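Local coordinates for TBC1 domain family member 22A (PDB 2QFZ), which probably acts as a GTPase-activating protein for Rab-family proteins through its helical TBC domain, and forms homodimers and binds 14-3-3 proteins, at residues K294-E299 with L307-L312; H232-Q237 with Q303-F308; E41-L46 with P57-L62. One frame throughout, in Å; residues are numbered along the deposited sequence.

Interaction 1. Residues K294-E299 with L307-L312; sequences KEILEE and LFLQNL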
loop_
_atom_site.group_PDB
_atom_site.type_symbol
_atom_site.label_atom_id
_atom_site.label_comp_id
_atom_site.label_asym_id
_atom_site.label_seq_id
_atom_site.Cartn_x
_atom_site.Cartn_y
_atom_site.Cartn_z
ATOM N N LYS A 294 5.844 14.280 -21.234
ATOM C CA LYS A 294 5.805 15.607 -21.884
ATOM C C LYS A 294 6.408 16.690 -21.001
ATOM O O LYS A 294 7.303 17.415 -21.421
ATOM C CB LYS A 294 4.341 15.975 -22.232
ATOM C CG LYS A 294 4.090 17.453 -22.681
ATOM N N GLU A 295 5.914 16.798 -19.772
ATOM C CA GLU A 295 6.480 17.713 -18.794
ATOM C C GLU A 295 7.959 17.411 -18.390
ATOM O O GLU A 295 8.693 18.336 -18.098
ATOM C CB GLU A 295 5.602 17.748 -17.548
ATOM C CG GLU A 295 4.195 18.310 -17.776
ATOM C CD GLU A 295 3.110 17.258 -18.020
ATOM O OE1 GLU A 295 3.362 16.232 -18.697
ATOM O OE2 GLU A 295 1.974 17.482 -17.524
ATOM N N ILE A 296 8.364 16.133 -18.361
ATOM C CA ILE A 296 9.756 15.720 -18.111
ATOM C C ILE A 296 10.701 16.210 -19.212
ATOM O O ILE A 296 11.697 16.846 -18.946
ATOM C CB ILE A 296 9.901 14.148 -18.001
ATOM C CG1 ILE A 296 9.320 13.620 -16.697
ATOM C CG2 ILE A 296 11.383 13.687 -18.111
ATOM C CD1 ILE A 296 9.158 12.071 -16.668
ATOM N N LEU A 297 10.379 15.874 -20.443
ATOM C CA LEU A 297 11.162 16.239 -21.608
ATOM C C LEU A 297 11.241 17.764 -21.925
ATOM O O LEU A 297 12.182 18.203 -22.592
ATOM C CB LEU A 297 10.620 15.486 -22.809
ATOM C CG LEU A 297 10.821 13.953 -22.757
ATOM C CD1 LEU A 297 9.877 13.226 -23.769
ATOM C CD2 LEU A 297 12.249 13.602 -23.024
ATOM N N GLU A 298 10.279 18.543 -21.422
ATOM C CA GLU A 298 10.279 19.993 -21.538
ATOM C C GLU A 298 11.095 20.649 -20.429
ATOM O O GLU A 298 11.513 21.812 -20.563
ATOM C CB GLU A 298 8.850 20.528 -21.434
ATOM N N GLU A 299 11.304 19.918 -19.326
ATOM C CA GLU A 299 12.069 20.423 -18.200
ATOM C C GLU A 299 13.567 20.211 -18.412
ATOM O O GLU A 299 14.019 19.083 -18.560
ATOM C CB GLU A 299 11.606 19.741 -16.903
ATOM C CG GLU A 299 12.230 20.295 -15.678
ATOM C CD GLU A 299 11.995 21.768 -15.542
ATOM O OE1 GLU A 299 10.877 22.150 -15.118
ATOM O OE2 GLU A 299 12.924 22.551 -15.856
ATOM N N LEU A 307 12.601 18.221 -8.513
ATOM C CA LEU A 307 11.430 18.702 -7.738
ATOM C C LEU A 307 10.104 18.225 -8.259
ATOM O O LEU A 307 9.264 17.853 -7.468
ATOM C CB LEU A 307 11.365 20.226 -7.627
ATOM C CG LEU A 307 12.407 20.801 -6.659
ATOM C CD1 LEU A 307 12.765 22.227 -7.109
ATOM C CD2 LEU A 307 11.949 20.769 -5.181
ATOM N N PHE A 308 9.942 18.261 -9.583
ATOM C CA PHE A 308 8.749 17.802 -10.298
ATOM C C PHE A 308 8.522 16.283 -10.093
ATOM O O PHE A 308 7.432 15.858 -9.762
ATOM C CB PHE A 308 8.901 18.118 -11.810
ATOM C CG PHE A 308 7.741 17.676 -12.643
ATOM C CD1 PHE A 308 6.515 18.341 -12.565
ATOM C CD2 PHE A 308 7.860 16.602 -13.527
ATOM C CE1 PHE A 308 5.431 17.931 -13.334
ATOM C CE2 PHE A 308 6.766 16.183 -14.290
ATOM C CZ PHE A 308 5.545 16.882 -14.194
ATOM N N LEU A 309 9.572 15.484 -10.292
ATOM C CA LEU A 309 9.481 14.020 -10.183
ATOM C C LEU A 309 9.138 13.592 -8.742
ATOM O O LEU A 309 8.535 12.531 -8.521
ATOM C CB LEU A 309 10.788 13.372 -10.613
ATOM C CG LEU A 309 11.118 13.346 -12.115
ATOM C CD1 LEU A 309 12.580 12.942 -12.403
ATOM C CD2 LEU A 309 10.180 12.400 -12.822
ATOM N N GLN A 310 9.556 14.424 -7.787
ATOM C CA GLN A 310 9.307 14.214 -6.371
ATOM C C GLN A 310 7.988 14.807 -5.945
ATOM O O GLN A 310 7.593 14.619 -4.820
ATOM C CB GLN A 310 10.425 14.847 -5.541
ATOM C CG GLN A 310 11.710 14.121 -5.554
ATOM C CD GLN A 310 12.815 14.827 -4.770
ATOM O OE1 GLN A 310 12.776 16.041 -4.563
ATOM N NE2 GLN A 310 13.825 14.062 -4.357
ATOM N N ASN A 311 7.321 15.556 -6.832
ATOM C CA ASN A 311 6.083 16.275 -6.489
ATOM C C ASN A 311 5.120 16.275 -7.653
ATOM O O ASN A 311 4.649 17.320 -8.077
ATOM C CB ASN A 311 6.383 17.721 -6.100
ATOM C CG ASN A 311 7.231 17.837 -4.842
ATOM O OD1 ASN A 311 6.703 17.843 -3.723
ATOM N ND2 ASN A 311 8.543 17.988 -5.017
ATOM N N LEU A 312 4.816 15.094 -8.181
ATOM C CA LEU A 312 4.014 15.001 -9.388
ATOM C C LEU A 312 2.591 15.530 -9.108
ATOM O O LEU A 312 2.078 15.345 -7.999
ATOM C CB LEU A 312 4.017 13.578 -9.948
ATOM C CG LEU A 312 5.372 13.173 -10.598
ATOM C CD1 LEU A 312 5.389 11.700 -10.894
ATOM C CD2 LEU A 312 5.688 13.948 -11.867
#

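Interaction 2. Residues H232-Q237 with Q303-F308; sequences HRHLDQ and QELLLF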
loop_
_atom_site.group_PDB
_atom_site.type_symbol
_atom_site.label_atom_id
_atom_site.label_comp_id
_atom_site.label_asym_id
_atom_site.label_seq_id
_atom_site.Cartn_x
_atom_site.Cartn_y
_atom_site.Cartn_z
ATOM N N HIS A 232 14.401 8.090 -20.466
ATOM C CA HIS A 232 15.661 7.571 -19.888
ATOM C C HIS A 232 16.935 8.429 -20.097
ATOM O O HIS A 232 17.696 8.652 -19.147
ATOM C CB HIS A 232 15.913 6.153 -20.402
ATOM C CG HIS A 232 17.146 5.529 -19.841
ATOM N ND1 HIS A 232 17.286 5.243 -18.503
ATOM C CD2 HIS A 232 18.296 5.139 -20.435
ATOM C CE1 HIS A 232 18.474 4.698 -18.297
ATOM N NE2 HIS A 232 19.106 4.618 -19.455
ATOM N N ARG A 233 17.131 8.917 -21.333
ATOM C CA ARG A 233 18.270 9.729 -21.716
ATOM C C ARG A 233 18.168 11.170 -21.275
ATOM O O ARG A 233 19.177 11.782 -20.928
ATOM C CB ARG A 233 18.492 9.682 -23.234
ATOM C CG ARG A 233 18.731 8.303 -23.754
ATOM C CD ARG A 233 19.218 8.295 -25.179
ATOM N NE ARG A 233 19.553 6.935 -25.568
ATOM C CZ ARG A 233 20.070 6.572 -26.744
ATOM N NH1 ARG A 233 20.324 7.478 -27.687
ATOM N NH2 ARG A 233 20.335 5.277 -26.971
ATOM N N HIS A 234 16.963 11.722 -21.287
ATOM C CA HIS A 234 16.751 13.032 -20.741
ATOM C C HIS A 234 17.115 13.061 -19.224
ATOM O O HIS A 234 17.749 14.021 -18.731
ATOM C CB HIS A 234 15.295 13.448 -21.015
ATOM C CG HIS A 234 14.938 14.819 -20.544
ATOM N ND1 HIS A 234 15.140 15.954 -21.308
ATOM C CD2 HIS A 234 14.364 15.237 -19.393
ATOM C CE1 HIS A 234 14.711 17.008 -20.641
ATOM N NE2 HIS A 234 14.245 16.602 -19.471
ATOM N N LEU A 235 16.748 12.019 -18.478
ATOM C CA LEU A 235 17.102 11.991 -17.026
ATOM C C LEU A 235 18.626 11.993 -16.906
ATOM O O LEU A 235 19.179 12.733 -16.112
ATOM C CB LEU A 235 16.484 10.795 -16.297
ATOM C CG LEU A 235 14.962 10.830 -16.199
ATOM C CD1 LEU A 235 14.437 9.548 -15.625
ATOM C CD2 LEU A 235 14.457 11.994 -15.407
ATOM N N ASP A 236 19.288 11.172 -17.712
ATOM C CA ASP A 236 20.771 11.085 -17.747
ATOM C C ASP A 236 21.399 12.391 -18.174
ATOM O O ASP A 236 22.330 12.888 -17.538
ATOM C CB ASP A 236 21.196 9.976 -18.731
ATOM C CG ASP A 236 22.732 9.719 -18.754
ATOM O OD1 ASP A 236 23.332 9.488 -17.695
ATOM O OD2 ASP A 236 23.337 9.704 -19.866
ATOM N N GLN A 237 20.881 12.951 -19.263
ATOM C CA GLN A 237 21.332 14.263 -19.770
ATOM C C GLN A 237 21.294 15.329 -18.659
ATOM O O GLN A 237 22.171 16.152 -18.545
ATOM C CB GLN A 237 20.457 14.649 -20.988
ATOM C CG GLN A 237 20.922 15.865 -21.803
ATOM C CD GLN A 237 22.346 15.698 -22.369
ATOM O OE1 GLN A 237 22.744 14.607 -22.798
ATOM N NE2 GLN A 237 23.109 16.777 -22.353
ATOM N N GLN A 303 17.395 21.030 -11.023
ATOM C CA GLN A 303 16.729 21.252 -9.714
ATOM C C GLN A 303 15.198 21.143 -9.815
ATOM O O GLN A 303 14.548 20.518 -8.981
ATOM C CB GLN A 303 17.122 22.634 -9.154
ATOM C CG GLN A 303 16.647 22.939 -7.719
ATOM C CD GLN A 303 16.703 24.457 -7.373
ATOM O OE1 GLN A 303 17.138 25.293 -8.185
ATOM N NE2 GLN A 303 16.257 24.798 -6.160
ATOM N N GLU A 304 14.630 21.785 -10.824
ATOM C CA GLU A 304 13.189 21.741 -11.050
ATOM C C GLU A 304 12.732 20.400 -11.586
ATOM O O GLU A 304 11.609 20.012 -11.325
ATOM C CB GLU A 304 12.751 22.862 -12.013
ATOM C CG GLU A 304 12.863 24.250 -11.434
ATOM C CD GLU A 304 12.175 25.327 -12.289
ATOM O OE1 GLU A 304 12.022 26.459 -11.815
ATOM O OE2 GLU A 304 11.784 25.055 -13.434
ATOM N N LEU A 305 13.589 19.713 -12.363
ATOM C CA LEU A 305 13.292 18.364 -12.860
ATOM C C LEU A 305 13.130 17.350 -11.711
ATOM O O LEU A 305 12.125 16.641 -11.623
ATOM C CB LEU A 305 14.382 17.865 -13.810
ATOM C CG LEU A 305 14.144 16.473 -14.410
ATOM C CD1 LEU A 305 12.755 16.334 -15.026
ATOM C CD2 LEU A 305 15.265 16.080 -15.446
ATOM N N LEU A 306 14.129 17.293 -10.848
ATOM C CA LEU A 306 14.035 16.499 -9.629
ATOM C C LEU A 306 12.824 16.924 -8.731
ATOM O O LEU A 306 12.084 16.075 -8.297
ATOM C CB LEU A 306 15.384 16.518 -8.866
ATOM C CG LEU A 306 15.477 15.665 -7.598
ATOM C CD1 LEU A 306 14.923 14.237 -7.859
ATOM C CD2 LEU A 306 16.855 15.614 -7.079
ATOM N N LEU A 307 12.601 18.221 -8.513
ATOM C CA LEU A 307 11.430 18.702 -7.738
ATOM C C LEU A 307 10.104 18.225 -8.259
ATOM O O LEU A 307 9.264 17.853 -7.468
ATOM C CB LEU A 307 11.365 20.226 -7.627
ATOM C CG LEU A 307 12.407 20.801 -6.659
ATOM C CD1 LEU A 307 12.765 22.227 -7.109
ATOM C CD2 LEU A 307 11.949 20.769 -5.181
ATOM N N PHE A 308 9.942 18.261 -9.583
ATOM C CA PHE A 308 8.749 17.802 -10.298
ATOM C C PHE A 308 8.522 16.283 -10.093
ATOM O O PHE A 308 7.432 15.858 -9.762
ATOM C CB PHE A 308 8.901 18.118 -11.810
ATOM C CG PHE A 308 7.741 17.676 -12.643
ATOM C CD1 PHE A 308 6.515 18.341 -12.565
ATOM C CD2 PHE A 308 7.860 16.602 -13.527
ATOM C CE1 PHE A 308 5.431 17.931 -13.334
ATOM C CE2 PHE A 308 6.766 16.183 -14.290
ATOM C CZ PHE A 308 5.545 16.882 -14.194
#

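Interaction 3. Residues E41-L46 with P57-L62; sequences EELRRL and PMTWKL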
loop_
_atom_site.group_PDB
_atom_site.type_symbol
_atom_site.label_atom_id
_atom_site.label_comp_id
_atom_site.label_asym_id
_atom_site.label_seq_id
_atom_site.Cartn_x
_atom_site.Cartn_y
_atom_site.Cartn_z
ATOM N N GLU A 41 -9.872 -17.254 -7.341
ATOM C CA GLU A 41 -9.475 -16.953 -8.723
ATOM C C GLU A 41 -10.466 -15.985 -9.332
ATOM O O GLU A 41 -10.075 -14.904 -9.810
ATOM C CB GLU A 41 -9.392 -18.237 -9.580
ATOM C CG GLU A 41 -9.253 -17.981 -11.104
ATOM N N GLU A 42 -11.748 -16.361 -9.290
ATOM C CA GLU A 42 -12.819 -15.492 -9.727
ATOM C C GLU A 42 -12.912 -14.161 -8.970
ATOM O O GLU A 42 -13.173 -13.141 -9.573
ATOM C CB GLU A 42 -14.194 -16.203 -9.683
ATOM C CG GLU A 42 -14.503 -17.057 -10.891
ATOM C CD GLU A 42 -14.003 -16.428 -12.191
ATOM O OE1 GLU A 42 -14.597 -15.411 -12.627
ATOM O OE2 GLU A 42 -12.998 -16.943 -12.748
ATOM N N LEU A 43 -12.726 -14.174 -7.665
ATOM C CA LEU A 43 -12.702 -12.911 -6.881
ATOM C C LEU A 43 -11.575 -11.957 -7.334
ATOM O O LEU A 43 -11.827 -10.756 -7.490
ATOM C CB LEU A 43 -12.537 -13.211 -5.389
ATOM C CG LEU A 43 -12.738 -12.081 -4.381
ATOM C CD1 LEU A 43 -14.180 -11.589 -4.401
ATOM C CD2 LEU A 43 -12.291 -12.542 -2.964
ATOM N N ARG A 44 -10.362 -12.507 -7.513
ATOM C CA ARG A 44 -9.185 -11.764 -8.062
ATOM C C ARG A 44 -9.436 -11.150 -9.404
ATOM O O ARG A 44 -9.109 -9.985 -9.605
ATOM C CB ARG A 44 -7.958 -12.657 -8.214
ATOM C CG ARG A 44 -7.314 -12.982 -6.941
ATOM C CD ARG A 44 -6.060 -13.765 -7.129
ATOM N NE ARG A 44 -5.733 -14.423 -5.876
ATOM C CZ ARG A 44 -5.988 -15.698 -5.599
ATOM N NH1 ARG A 44 -6.527 -16.502 -6.520
ATOM N NH2 ARG A 44 -5.659 -16.185 -4.403
ATOM N N ARG A 45 -9.995 -11.937 -10.335
ATOM C CA ARG A 45 -10.340 -11.430 -11.670
ATOM C C ARG A 45 -11.366 -10.289 -11.602
ATOM O O ARG A 45 -11.315 -9.354 -12.406
ATOM C CB ARG A 45 -10.834 -12.573 -12.569
ATOM C CG ARG A 45 -11.498 -12.123 -13.844
ATOM N N LEU A 46 -12.294 -10.344 -10.643
ATOM C CA LEU A 46 -13.261 -9.249 -10.499
ATOM C C LEU A 46 -12.625 -8.027 -9.805
ATOM O O LEU A 46 -12.902 -6.908 -10.152
ATOM C CB LEU A 46 -14.495 -9.673 -9.716
ATOM C CG LEU A 46 -15.624 -10.399 -10.439
ATOM C CD1 LEU A 46 -16.850 -10.373 -9.549
ATOM C CD2 LEU A 46 -15.933 -9.797 -11.781
ATOM N N PRO A 57 -13.614 -4.255 2.584
ATOM C CA PRO A 57 -12.980 -4.861 3.740
ATOM C C PRO A 57 -12.897 -6.396 3.713
ATOM O O PRO A 57 -11.817 -6.941 3.941
ATOM C CB PRO A 57 -13.856 -4.365 4.917
ATOM C CG PRO A 57 -14.387 -3.026 4.374
ATOM C CD PRO A 57 -14.721 -3.367 2.977
ATOM N N MET A 58 -14.002 -7.100 3.484
ATOM C CA MET A 58 -13.916 -8.586 3.453
ATOM C C MET A 58 -13.138 -9.108 2.220
ATOM O O MET A 58 -12.465 -10.143 2.296
ATOM C CB MET A 58 -15.322 -9.186 3.481
ATOM C CG MET A 58 -15.405 -10.729 3.477
ATOM S SD MET A 58 -14.436 -11.622 4.737
ATOM C CE MET A 58 -15.187 -10.998 6.262
ATOM N N THR A 59 -13.297 -8.451 1.060
ATOM C CA THR A 59 -12.515 -8.832 -0.127
ATOM C C THR A 59 -10.993 -8.748 0.142
ATOM O O THR A 59 -10.278 -9.719 -0.079
ATOM C CB THR A 59 -12.930 -8.039 -1.375
ATOM O OG1 THR A 59 -14.327 -8.204 -1.614
ATOM C CG2 THR A 59 -12.173 -8.515 -2.634
ATOM N N TRP A 60 -10.508 -7.613 0.647
ATOM C CA TRP A 60 -9.091 -7.503 1.033
ATOM C C TRP A 60 -8.634 -8.585 2.012
ATOM O O TRP A 60 -7.530 -9.178 1.876
ATOM C CB TRP A 60 -8.805 -6.117 1.630
ATOM C CG TRP A 60 -8.640 -5.020 0.643
ATOM C CD1 TRP A 60 -9.120 -4.975 -0.614
ATOM C CD2 TRP A 60 -7.955 -3.769 0.855
ATOM N NE1 TRP A 60 -8.745 -3.810 -1.235
ATOM C CE2 TRP A 60 -8.032 -3.045 -0.356
ATOM C CE3 TRP A 60 -7.204 -3.242 1.906
ATOM C CZ2 TRP A 60 -7.424 -1.800 -0.526
ATOM C CZ3 TRP A 60 -6.604 -1.991 1.744
ATOM C CH2 TRP A 60 -6.730 -1.282 0.539
ATOM N N LYS A 61 -9.458 -8.847 3.010
ATOM C CA LYS A 61 -9.172 -9.939 3.939
ATOM C C LYS A 61 -9.066 -11.303 3.287
ATOM O O LYS A 61 -8.196 -12.095 3.664
ATOM C CB LYS A 61 -10.167 -9.972 5.084
ATOM C CG LYS A 61 -10.002 -8.796 6.012
ATOM C CD LYS A 61 -11.055 -8.797 7.139
ATOM C CE LYS A 61 -11.295 -7.384 7.606
ATOM N NZ LYS A 61 -12.093 -7.385 8.855
ATOM N N LEU A 62 -9.920 -11.598 2.318
ATOM C CA LEU A 62 -9.826 -12.880 1.626
ATOM C C LEU A 62 -8.644 -12.975 0.649
ATOM O O LEU A 62 -7.953 -14.016 0.606
ATOM C CB LEU A 62 -11.115 -13.243 0.904
ATOM C CG LEU A 62 -12.269 -13.568 1.834
ATOM C CD1 LEU A 62 -13.599 -13.514 1.058
ATOM C CD2 LEU A 62 -12.041 -14.950 2.552
#

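Interaction 1. Residues K294-E299 with L307-L312
An antiparallel helical hairpin near the C-terminal end of the all-helical TBC fold brings E295 and I296 of helix 293-298 against F308 and L309 of helix 302-309. F308 does most of the work. With its CG anti to the backbone N (chi1 179°), the ring reaches across to the first helix, where its CZ lies 3.5 Å from E295 CB. E295 thus contributes the carbon stem of its side chain; the chain bends at chi2 and takes the carboxylate away from segment 307-312. I296 comes in at the rim of the same ring, its CG1 near the ring plane and 4.3 Å from F308 CE2. One face of the phenyl is covered by L312 CD2, four residues further along the same segment and offset toward the rim. Deeper in, the side chains of I296 and L309 cross at about a right angle, with I296 CD1 4.0 Å from L309 CD2; L289 of helix 276-291 touches both. Beyond the contact, the amide of N311 folds back on the preceding turn: its ND2 donates to L307 O at 2.6 Å, nearly straight at 169°, on a lone pair in the carbonyl plane.

Interaction 2. Residues H232-Q237 with Q303-F308
L305 reaches from helix 302-309 toward H234 and L235 on helix 229-237, and the contact can be traced along its side chain. L305 CB sets out toward the other helix but still stands 6.1 Å from L235 CD2. The next carbon lies anti to the backbone N (chi1 -179°), which carries the fork onward and brings L305 CG to 4.6 Å from L235 CD2. Of the two methyls, L305 CD1 stops 4.7 Å from L235 CD2. The other makes the closest approaches: L305 CD2 is 4.1 Å from H234 CD2 and 4.2 Å from L235 CD2, held in the notch between the imidazole and the leucine methyl. This is helix-to-helix packing within the all-helical TBC fold, with the two helices running in roughly opposite directions and nearest at the CA atoms of L235 and L305, 8.5 Å apart. The side chains of L305 and L235 cross at about a right angle. The imidazole is also held by its polar end, since H234 NE2 makes a weak hydrogen bond to E299 O, and the ring of H238 meets it with planes at about 45°. V240 and H238 pack on L305 as well, and L235 continues onto Y242 of helix 242-251.

Interaction 3. Residues E41-L46 with P57-L62
L43 and T59 meet without any flat group between them: the nearby indole of W60 sets off away from helix 40-47, touches V160 and Q271, and gives its NE1 to D268 OD1. The contact is aliphatic packing between two roughly antiparallel helices, 40-47 and 56-63, the second and third helices of the modelled chain, in the N-terminal part of this all-helical TBC (Rab-GAP) domain fragment. L43 sets off toward helix 56-63. With CG anti to the backbone N (chi1 -169°), the fork extends over T59 CG2, a single methyl that lies 4.0 Å from L43 CG, 4.0 Å from L43 CD2 and 4.1 Å from L43 CD1. The T59 hydroxyl is turned to its own backbone, OG1 hydrogen-bonding to V55 O, while CG2 faces L43. One helical turn further on, L62 crosses L43 at about a right angle. An alanine in place of L43 would remove the fork, and would probably take one apolar neighbour from T59 CG2 and L62 CB and open a gap between the helices. L33 of helix 25-34 touches L43 and L62 alike, bringing a third helix to this buried spot. On the L62 side it is the root of the chain that meets the leucine: L43 CD2 lies 4.1 Å from L62 CB.

Interaction 3 comes first along the chain and closes before either of the others opens; it joins helices 40-47 and 56-63 near the N-terminal end. Interactions 1 and 2 lie on the opposite side of the chain's centre. Their own centres are only 7 Å apart, and they share helix 302-309; their ranges overlap at L307 and F308, though F308 makes its contact in interaction 1 only. That helix therefore packs on helix 293-298 through F308 and L309 and on helix 229-237 through L305, tying a late hairpin to an earlier part of the domain. Interaction 3 touches neither of the others, with nearest atoms about 21 Å (interaction 1) and 25 Å (interaction 2) away.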